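Local atomic coordinates of extracellular sialidase/neuraminidase, putative (Aspergillus fumigatus, PDB entry 2XZI), a protein that acts as a KDNase, a sialidase-family hydrolase that probably releases terminal deaminoneuraminic acid from glycans. Residues 185-190 and 275-280; 204-209 and 240-245; 224-229 and 263-268. All blocks are in the same frame, centred on the assembly; numbering follows the deposited sequence. Where two conformers were deposited one is given.

Contact 1: residues 185-190 and 275-280; sequences VGPGNG and ACQGSV
Pro187 and Gln277 meet near the centre of a six-bladed beta-propeller. Residues 185-190 lead into the innermost strand of one blade. Residues 275-280 lead into, and begin, the innermost strand of the blade after the next, so the contact links two blades that are not neighbours.

One direct hydrogen bond joins the segments. Gln277 NE2 donates to Pro187 O over 3.0 Å, with an almost straight N-H...O angle of 173°. The acceptor lies in the plane of the Gln277 amide, but the donor stands above the plane of the Pro187 carbonyl. NE2 also bonds Ser339 O on strand 334-343, so two backbone oxygens hold this buried amide nitrogen.

Apolar contact lies beside the bond. The Gln277 chain leaves with CG anti to the backbone N (chi1 178°) and bends sharply at chi2. Gln277 CG then lies 4.1 Å from CG of Pro187, which follows a cis peptide bond, and the two side chains run alongside each other in opposite senses. Both Pro187 and Gln277 also touch Glu229 of the sialic acid pocket.

Water carries the rest. Water 1 can donate to Gly278 O and, weakly, to Pro187 O, though it cannot serve every acceptor near it. Asn189 spans the gap to the strand of Val280 through two further waters. Water 2 sits 2.7 Å from Asn189 OD1 and accepts from Val280 N. Water 3 accepts from Asn189 ND2 and donates to Val280 O over 2.8 Å. Asn189 ND2 also donates back to Gly190 O, at 2.9 Å.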
loop_
_atom_site.group_PDB
_atom_site.type_symbol
_atom_site.label_atom_id
_atom_site.label_comp_id
_atom_site.label_asym_id
_atom_site.label_seq_id
_atom_site.Cartn_x
_atom_site.Cartn_y
_atom_site.Cartn_z
ATOM N N VAL A 185 8.240 -1.918 -6.115
ATOM C CA VAL A 185 8.378 -0.994 -4.977
ATOM C C VAL A 185 7.120 -1.126 -4.117
ATOM O O VAL A 185 6.011 -1.318 -4.651
ATOM C CB VAL A 185 8.638 0.470 -5.426
ATOM C CG1 VAL A 185 7.494 1.008 -6.311
ATOM C CG2 VAL A 185 8.941 1.374 -4.225
ATOM N N GLY A 186 7.293 -1.085 -2.797
ATOM C CA GLY A 186 6.163 -1.302 -1.891
ATOM C C GLY A 186 5.400 -2.571 -2.257
ATOM O O GLY A 186 5.997 -3.627 -2.419
ATOM N N PRO A 187 4.078 -2.481 -2.464
ATOM C CA PRO A 187 3.278 -1.264 -2.472
ATOM C C PRO A 187 2.763 -0.907 -1.086
ATOM O O PRO A 187 2.667 -1.775 -0.214
ATOM C CB PRO A 187 2.115 -1.647 -3.374
ATOM C CG PRO A 187 1.893 -3.125 -3.088
ATOM C CD PRO A 187 3.307 -3.664 -2.892
ATOM N N GLY A 188 2.409 0.361 -0.894
ATOM C CA GLY A 188 1.827 0.781 0.370
ATOM C C GLY A 188 2.324 2.143 0.784
ATOM O O GLY A 188 1.673 3.143 0.520
ATOM N N ASN A 189 3.475 2.200 1.445
ATOM C CA ASN A 189 4.026 3.499 1.847
ATOM C C ASN A 189 5.477 3.432 2.238
ATOM O O ASN A 189 5.975 2.399 2.669
ATOM C CB ASN A 189 3.219 4.117 3.008
ATOM C CG ASN A 189 3.404 3.353 4.304
ATOM O OD1 ASN A 189 2.777 2.315 4.524
ATOM N ND2 ASN A 189 4.295 3.837 5.155
ATOM N N GLY A 190 6.134 4.574 2.091
ATOM C CA GLY A 190 7.425 4.836 2.733
ATOM C C GLY A 190 7.245 5.645 4.006
ATOM O O GLY A 190 6.117 6.005 4.388
ATOM N N ALA A 275 0.763 -15.384 1.941
ATOM C CA ALA A 275 1.545 -14.855 0.819
ATOM C C ALA A 275 0.743 -13.734 0.139
ATOM O O ALA A 275 0.228 -13.871 -0.981
ATOM C CB ALA A 275 1.945 -15.973 -0.179
ATOM N N CYS A 276 0.626 -12.622 0.862
ATOM C CA CYS A 276 -0.109 -11.449 0.402
ATOM C C CYS A 276 0.598 -10.219 0.990
ATOM O O CYS A 276 1.323 -10.325 1.961
ATOM C CB CYS A 276 -1.582 -11.521 0.861
ATOM S SG CYS A 276 -2.670 -10.205 0.272
ATOM N N GLN A 277 0.395 -9.057 0.393
ATOM C CA GLN A 277 0.909 -7.815 0.947
ATOM C C GLN A 277 0.240 -7.488 2.299
ATOM O O GLN A 277 -0.875 -7.919 2.572
ATOM C CB GLN A 277 0.723 -6.722 -0.111
ATOM C CG GLN A 277 1.152 -5.304 0.270
ATOM C CD GLN A 277 0.042 -4.465 0.889
ATOM O OE1 GLN A 277 -0.966 -4.986 1.369
ATOM N NE2 GLN A 277 0.211 -3.144 0.863
ATOM N N GLY A 278 0.951 -6.755 3.149
ATOM C CA GLY A 278 0.404 -6.229 4.395
ATOM C C GLY A 278 0.793 -4.768 4.515
ATOM O O GLY A 278 1.408 -4.202 3.590
ATOM N N SER A 279 0.438 -4.158 5.652
ATOM C CA SER A 279 0.775 -2.768 5.924
ATOM C C SER A 279 1.148 -2.607 7.398
ATOM O O SER A 279 0.699 -3.383 8.253
ATOM C CB SER A 279 -0.359 -1.816 5.479
ATOM O OG SER A 279 -1.607 -2.142 6.101
ATOM N N VAL A 280 1.963 -1.592 7.679
ATOM C CA VAL A 280 2.456 -1.336 9.026
ATOM C C VAL A 280 2.516 0.191 9.215
ATOM O O VAL A 280 2.690 0.920 8.241
ATOM C CB VAL A 280 3.856 -1.987 9.242
ATOM C CG1 VAL A 280 4.955 -1.268 8.411
ATOM C CG2 VAL A 280 4.212 -2.043 10.734
HETATM O O HOH W 1 2.145 -1.523 3.077
HETATM O O HOH W 2 3.217 -0.257 5.313
HETATM O O HOH W 3 4.976 2.393 7.751
#

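Contact 2: residues 204-209 and 240-245; sequences GRNIIG and LYRNDR. With KDM (deamino-alpha-neuraminic acid), chain C.
Neighbouring blades of the sialidase beta-propeller are joined here by Arg242, which reaches from strand 240-244 to Arg205 and Asn206 on strand 205-210. Strand 240-244 leads directly to Arg245 in the sialic acid pocket.

The Arg242 chain is bent at chi2 and chi3, which brings its guanidinium edge against the other strand. NH1 donates to two acceptors. Arg242 NH1 meets Asn206 OD1 at 2.9 Å with an angle of 159°. Arg242 NH1 also donates to the backbone Arg205 O at 2.9 Å, where the bond is more bent, at 139°. Both acceptors lie near the guanidinium plane, while NH1 stands above the plane of each carbonyl. The Asn206 amide is turned 49° from the guanidinium. Its ND2 bonds Gln221 OE1 on the next strand, which helps fix the rotation of the amide.

Asp244 holds the other side of the guanidinium. Arg242 NE meets Asp244 OD1, and Arg242 NH2 meets Asp244 OD2 at 2.8 Å, a side-on salt bridge with one nitrogen to each oxygen. NH2 also bonds Ala202 O. The buried arginine is thus met around its edge by carboxylate, amide and backbone oxygens.

Arg245 runs extended from CG to NE into the pocket. Arg245 NH2 and Arg245 NH1 both hydrogen-bond KDM O1B, at 2.9 and 3.1 Å. NH1 also makes a salt bridge with Glu229. Arg39 and Arg302 bond the same ligand, consistent with the arginine triad that holds the sugar carboxylate in sialidases.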
loop_
_atom_site.group_PDB
_atom_site.type_symbol
_atom_site.label_atom_id
_atom_site.label_comp_id
_atom_site.label_asym_id
_atom_site.label_seq_id
_atom_site.Cartn_x
_atom_site.Cartn_y
_atom_site.Cartn_z
ATOM N N GLY A 204 13.990 -6.603 -2.427
ATOM C CA GLY A 204 15.407 -6.855 -2.111
ATOM C C GLY A 204 16.195 -5.667 -1.571
ATOM O O GLY A 204 17.422 -5.750 -1.461
ATOM N N ARG A 205 15.540 -4.554 -1.225
ATOM C CA ARG A 205 16.283 -3.330 -0.913
ATOM C C ARG A 205 15.381 -2.277 -0.311
ATOM O O ARG A 205 14.161 -2.325 -0.501
ATOM C CB ARG A 205 16.921 -2.778 -2.190
ATOM C CG ARG A 205 15.947 -2.121 -3.177
ATOM C CD ARG A 205 16.530 -2.204 -4.580
ATOM N NE ARG A 205 15.818 -1.437 -5.607
ATOM C CZ ARG A 205 14.714 -1.816 -6.255
ATOM N NH1 ARG A 205 14.079 -2.940 -5.947
ATOM N NH2 ARG A 205 14.243 -1.037 -7.225
ATOM N N ASN A 206 15.976 -1.342 0.427
ATOM C CA ASN A 206 15.309 -0.074 0.742
ATOM C C ASN A 206 15.879 1.017 -0.148
ATOM O O ASN A 206 17.064 0.994 -0.501
ATOM C CB ASN A 206 15.536 0.339 2.190
ATOM C CG ASN A 206 14.924 -0.604 3.180
ATOM O OD1 ASN A 206 13.810 -1.091 2.999
ATOM N ND2 ASN A 206 15.634 -0.822 4.286
ATOM N N ILE A 207 15.035 1.970 -0.508
ATOM C CA ILE A 207 15.492 3.192 -1.164
ATOM C C ILE A 207 15.551 4.260 -0.080
ATOM O O ILE A 207 14.584 4.470 0.645
ATOM C CB ILE A 207 14.536 3.590 -2.304
ATOM C CG1 ILE A 207 14.612 2.545 -3.416
ATOM C CG2 ILE A 207 14.903 4.959 -2.875
ATOM C CD1 ILE A 207 13.412 2.514 -4.332
ATOM N N ILE A 208 16.701 4.907 0.058
ATOM C CA ILE A 208 16.897 5.878 1.115
ATOM C C ILE A 208 17.002 7.270 0.528
ATOM O O ILE A 208 17.761 7.494 -0.431
ATOM C CB ILE A 208 18.199 5.590 1.899
ATOM C CG1 ILE A 208 18.353 4.087 2.205
ATOM C CG2 ILE A 208 18.292 6.490 3.132
ATOM C CD1 ILE A 208 17.244 3.454 3.081
ATOM N N GLY A 209 16.234 8.197 1.102
ATOM C CA GLY A 209 16.294 9.587 0.695
ATOM C C GLY A 209 16.969 10.395 1.769
ATOM O O GLY A 209 16.595 10.319 2.939
ATOM N N LEU A 240 14.980 0.344 12.547
ATOM C CA LEU A 240 14.138 0.025 11.384
ATOM C C LEU A 240 13.663 -1.407 11.465
ATOM O O LEU A 240 14.335 -2.279 12.026
ATOM C CB LEU A 240 14.904 0.217 10.069
ATOM C CG LEU A 240 15.446 1.621 9.770
ATOM C CD1 LEU A 240 16.227 1.665 8.459
ATOM C CD2 LEU A 240 14.317 2.649 9.763
ATOM N N TYR A 241 12.513 -1.654 10.848
ATOM C CA TYR A 241 11.841 -2.946 10.905
ATOM C C TYR A 241 11.242 -3.185 9.527
ATOM O O TYR A 241 10.396 -2.395 9.093
ATOM C CB TYR A 241 10.762 -2.861 12.003
ATOM C CG TYR A 241 9.686 -3.934 12.113
ATOM C CD1 TYR A 241 8.510 -3.841 11.370
ATOM C CD2 TYR A 241 9.796 -4.981 13.026
ATOM C CE1 TYR A 241 7.500 -4.777 11.507
ATOM C CE2 TYR A 241 8.783 -5.934 13.162
ATOM C CZ TYR A 241 7.637 -5.821 12.400
ATOM O OH TYR A 241 6.623 -6.758 12.515
ATOM N N ARG A 242 11.712 -4.233 8.837
ATOM C CA ARG A 242 11.097 -4.689 7.595
ATOM C C ARG A 242 10.162 -5.842 7.912
ATOM O O ARG A 242 10.518 -6.757 8.669
ATOM C CB ARG A 242 12.128 -5.167 6.562
ATOM C CG ARG A 242 12.826 -4.080 5.750
ATOM C CD ARG A 242 11.991 -3.550 4.550
ATOM N NE ARG A 242 11.687 -4.543 3.509
ATOM C CZ ARG A 242 11.985 -4.430 2.208
ATOM N NH1 ARG A 242 12.612 -3.361 1.737
ATOM N NH2 ARG A 242 11.646 -5.402 1.361
ATOM N N ASN A 243 8.959 -5.796 7.352
ATOM C CA ASN A 243 7.981 -6.864 7.518
ATOM C C ASN A 243 7.436 -7.170 6.130
ATOM O O ASN A 243 6.655 -6.400 5.553
ATOM C CB ASN A 243 6.906 -6.425 8.525
ATOM C CG ASN A 243 5.843 -7.479 8.762
ATOM O OD1 ASN A 243 5.360 -8.101 7.818
ATOM N ND2 ASN A 243 5.452 -7.662 10.019
ATOM N N ASP A 244 7.918 -8.269 5.556
ATOM C CA ASP A 244 7.723 -8.558 4.146
ATOM C C ASP A 244 6.764 -9.718 3.931
ATOM O O ASP A 244 6.631 -10.620 4.781
ATOM C CB ASP A 244 9.069 -8.923 3.503
ATOM C CG ASP A 244 9.997 -7.724 3.321
ATOM O OD1 ASP A 244 9.751 -6.663 3.927
ATOM O OD2 ASP A 244 10.992 -7.850 2.581
ATOM N N ARG A 245 6.141 -9.715 2.759
ATOM C CA ARG A 245 5.377 -10.847 2.263
ATOM C C ARG A 245 6.306 -12.034 2.013
ATOM O O ARG A 245 7.347 -11.883 1.357
ATOM C CB ARG A 245 4.716 -10.430 0.949
ATOM C CG ARG A 245 4.034 -11.556 0.185
ATOM C CD ARG A 245 3.438 -11.008 -1.086
ATOM N NE ARG A 245 2.938 -12.060 -1.969
ATOM C CZ ARG A 245 2.088 -11.848 -2.973
ATOM N NH1 ARG A 245 1.566 -10.635 -3.184
ATOM N NH2 ARG A 245 1.708 -12.872 -3.729
HETATM C C2 KDM C . -0.122 -10.087 -6.900
HETATM C C1 KDM C . -0.991 -10.723 -5.822
HETATM C C3 KDM C . -0.582 -8.645 -7.186
HETATM C C4 KDM C . 0.560 -7.725 -7.708
HETATM C C5 KDM C . 1.811 -8.467 -8.195
HETATM C C6 KDM C . 2.328 -9.388 -7.062
HETATM C C7 KDM C . 3.433 -10.351 -7.521
HETATM C C8 KDM C . 4.028 -11.103 -6.317
HETATM C C9 KDM C . 5.088 -12.095 -6.765
HETATM O O5 KDM C . 2.828 -7.536 -8.643
HETATM O O1A KDM C . -2.139 -10.258 -5.629
HETATM O O1B KDM C . -0.475 -11.692 -5.216
HETATM O O4 KDM C . 0.037 -6.951 -8.788
HETATM O O6 KDM C . 1.265 -10.194 -6.451
HETATM O O7 KDM C . 2.877 -11.289 -8.447
HETATM O O8 KDM C . 4.651 -10.188 -5.404
HETATM O O9 KDM C . 6.183 -11.341 -7.310
HETATM O O2 KDM C . -0.317 -10.909 -8.057
#

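Contact 3: residues 224-229 and 263-268; sequences SGAGAE and GAFAPD. With KDM (deamino-alpha-neuraminic acid), chain C.
The ring of Phe265 packs against the backbone turn of Ser224, Gly225 and Ala226, and it makes most of this contact.

The first kind of interaction is CH-pi. Ala226 CA lies over one face of the ring, 3.8 Å from the Phe265 ring centroid and 22° off the normal. The position is shifted toward the rim, so the nearest ring atom is CE1. Ala226 CB adds apolar contact, 3.6 Å from Phe265 CZ.

Backbone atoms of the turn complete the packing. Gly225 C comes to 3.4 Å from Phe265 CD1. Gly225 O lies close to the root of the ring, 3.5 Å from Phe265 CG. Ser224 O sits near the ring plane, at the CD1 edge. The ring gets there because CG stands beside the backbone N and anti to the carbonyl carbon (chi1 -80°). The CA-CB bond of Phe265 also points at the other segment.

In the six-bladed beta-propeller, residues 224-229 are the connection from the last strand of one blade to the innermost strand of the next. Phe265 lies in the range 261-268, on the outer side of that next blade. Its ring also touches Arg242 and Asp244 of strand 240-244, and Ala226 rests on the same two residues.

Polar contact across the segments passes through water 4. It donates to Ser224 O over 2.9 Å and accepts from Phe265 N. The contact is at the surface, with Ser224 and Gly225 exposed.

At its far end the connection enters the sugar pocket. Glu229 OE2 lies 3.4 Å from KDM C6. Glu229 OE2 also bonds Tyr338 OH, consistent with the tyrosine-glutamate pair of sialidases.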
loop_
_atom_site.group_PDB
_atom_site.type_symbol
_atom_site.label_atom_id
_atom_site.label_comp_id
_atom_site.label_asym_id
_atom_site.label_seq_id
_atom_site.Cartn_x
_atom_site.Cartn_y
_atom_site.Cartn_z
ATOM N N SER A 224 19.768 -8.592 2.248
ATOM C CA SER A 224 19.839 -10.030 2.065
ATOM C C SER A 224 18.634 -10.722 2.708
ATOM O O SER A 224 18.373 -10.571 3.904
ATOM C CB SER A 224 21.160 -10.556 2.640
ATOM O OG SER A 224 21.278 -11.954 2.459
ATOM N N GLY A 225 17.901 -11.470 1.899
ATOM C CA GLY A 225 16.737 -12.208 2.374
ATOM C C GLY A 225 15.403 -11.478 2.320
ATOM O O GLY A 225 14.403 -12.039 2.765
ATOM N N ALA A 226 15.383 -10.251 1.792
ATOM C CA ALA A 226 14.142 -9.466 1.718
ATOM C C ALA A 226 13.202 -10.029 0.672
ATOM O O ALA A 226 13.624 -10.690 -0.277
ATOM C CB ALA A 226 14.430 -7.987 1.443
ATOM N N GLY A 227 11.918 -9.761 0.849
ATOM C CA GLY A 227 10.926 -10.144 -0.143
ATOM C C GLY A 227 10.786 -9.176 -1.305
ATOM O O GLY A 227 11.498 -8.159 -1.392
ATOM N N ALA A 228 9.878 -9.516 -2.211
ATOM C CA ALA A 228 9.514 -8.636 -3.310
ATOM C C ALA A 228 8.620 -7.491 -2.825
ATOM O O ALA A 228 8.774 -6.371 -3.291
ATOM C CB ALA A 228 8.821 -9.428 -4.416
ATOM N N GLU A 229 7.681 -7.781 -1.922
ATOM C CA GLU A 229 6.733 -6.780 -1.419
ATOM C C GLU A 229 6.967 -6.543 0.057
ATOM O O GLU A 229 6.560 -7.341 0.902
ATOM C CB GLU A 229 5.281 -7.207 -1.662
ATOM C CG GLU A 229 4.851 -7.193 -3.112
ATOM C CD GLU A 229 3.398 -7.594 -3.325
ATOM O OE1 GLU A 229 2.762 -8.149 -2.386
ATOM O OE2 GLU A 229 2.893 -7.291 -4.431
ATOM N N GLY A 263 19.879 -7.171 10.014
ATOM C CA GLY A 263 20.084 -8.571 10.335
ATOM C C GLY A 263 19.260 -9.445 9.410
ATOM O O GLY A 263 18.631 -8.958 8.449
ATOM N N ALA A 264 19.239 -10.737 9.717
ATOM C CA ALA A 264 18.541 -11.713 8.893
ATOM C C ALA A 264 17.020 -11.587 8.948
ATOM O O ALA A 264 16.441 -11.173 9.959
ATOM C CB ALA A 264 18.956 -13.121 9.277
ATOM N N PHE A 265 16.397 -11.954 7.833
ATOM C CA PHE A 265 14.952 -12.157 7.790
ATOM C C PHE A 265 14.599 -13.524 8.356
ATOM O O PHE A 265 15.272 -14.518 8.062
ATOM C CB PHE A 265 14.411 -12.038 6.366
ATOM C CG PHE A 265 14.238 -10.616 5.908
ATOM C CD1 PHE A 265 15.320 -9.907 5.384
ATOM C CD2 PHE A 265 12.989 -9.983 5.997
ATOM C CE1 PHE A 265 15.178 -8.573 4.957
ATOM C CE2 PHE A 265 12.843 -8.653 5.562
ATOM C CZ PHE A 265 13.930 -7.953 5.044
ATOM N N ALA A 266 13.548 -13.564 9.169
ATOM C CA ALA A 266 13.048 -14.807 9.752
ATOM C C ALA A 266 11.535 -14.730 9.898
ATOM O O ALA A 266 10.985 -13.646 10.097
ATOM C CB ALA A 266 13.713 -15.059 11.112
ATOM N N PRO A 267 10.847 -15.880 9.786
ATOM C CA PRO A 267 9.390 -15.835 9.896
ATOM C C PRO A 267 8.961 -15.405 11.293
ATOM O O PRO A 267 9.603 -15.785 12.289
ATOM C CB PRO A 267 8.957 -17.277 9.595
ATOM C CG PRO A 267 10.191 -18.094 9.799
ATOM C CD PRO A 267 11.344 -17.231 9.450
ATOM N N ASP A 268 7.907 -14.588 11.366
ATOM C CA ASP A 268 7.317 -14.192 12.636
ATOM C C ASP A 268 6.129 -15.099 12.892
ATOM O O ASP A 268 5.088 -14.963 12.253
ATOM C CB ASP A 268 6.868 -12.729 12.599
ATOM C CG ASP A 268 6.389 -12.227 13.950
ATOM O OD1 ASP A 268 5.874 -13.025 14.763
ATOM O OD2 ASP A 268 6.526 -11.015 14.203
HETATM C C2 KDM C . -0.122 -10.087 -6.900
HETATM C C1 KDM C . -0.991 -10.723 -5.822
HETATM C C3 KDM C . -0.582 -8.645 -7.186
HETATM C C4 KDM C . 0.560 -7.725 -7.708
HETATM C C5 KDM C . 1.811 -8.467 -8.195
HETATM C C6 KDM C . 2.328 -9.388 -7.062
HETATM C C7 KDM C . 3.433 -10.351 -7.521
HETATM C C8 KDM C . 4.028 -11.103 -6.317
HETATM C C9 KDM C . 5.088 -12.095 -6.765
HETATM O O5 KDM C . 2.828 -7.536 -8.643
HETATM O O1A KDM C . -2.139 -10.258 -5.629
HETATM O O1B KDM C . -0.475 -11.692 -5.216
HETATM O O4 KDM C . 0.037 -6.951 -8.788
HETATM O O6 KDM C . 1.265 -10.194 -6.451
HETATM O O7 KDM C . 2.877 -11.289 -8.447
HETATM O O8 KDM C . 4.651 -10.188 -5.404
HETATM O O9 KDM C . 6.183 -11.341 -7.310
HETATM O O2 KDM C . -0.317 -10.909 -8.057
HETATM O O HOH W 4 17.906 -12.892 5.609
#

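From the N terminus, residues 185-190 come first and 275-280 last, so contact 1 closes the longest loop. That loop spans blade 191-222 and blade 230-273, and it encloses contacts 2 and 3. Those two cross, since their segments alternate: 204-209, 224-229, 240-245, 263-268. Contact 2 ties the two blades together through a side chain that bridges their strands. Contact 3 ties the connection between them to the outer part of the second blade. Contacts 2 and 3 meet where Asp244 OD2 is 2.7 Å from Gly227 N, a probable hydrogen bond. At the pocket, Arg245 of contact 2 and Glu229 of contact 3 both pack on residues of contact 1.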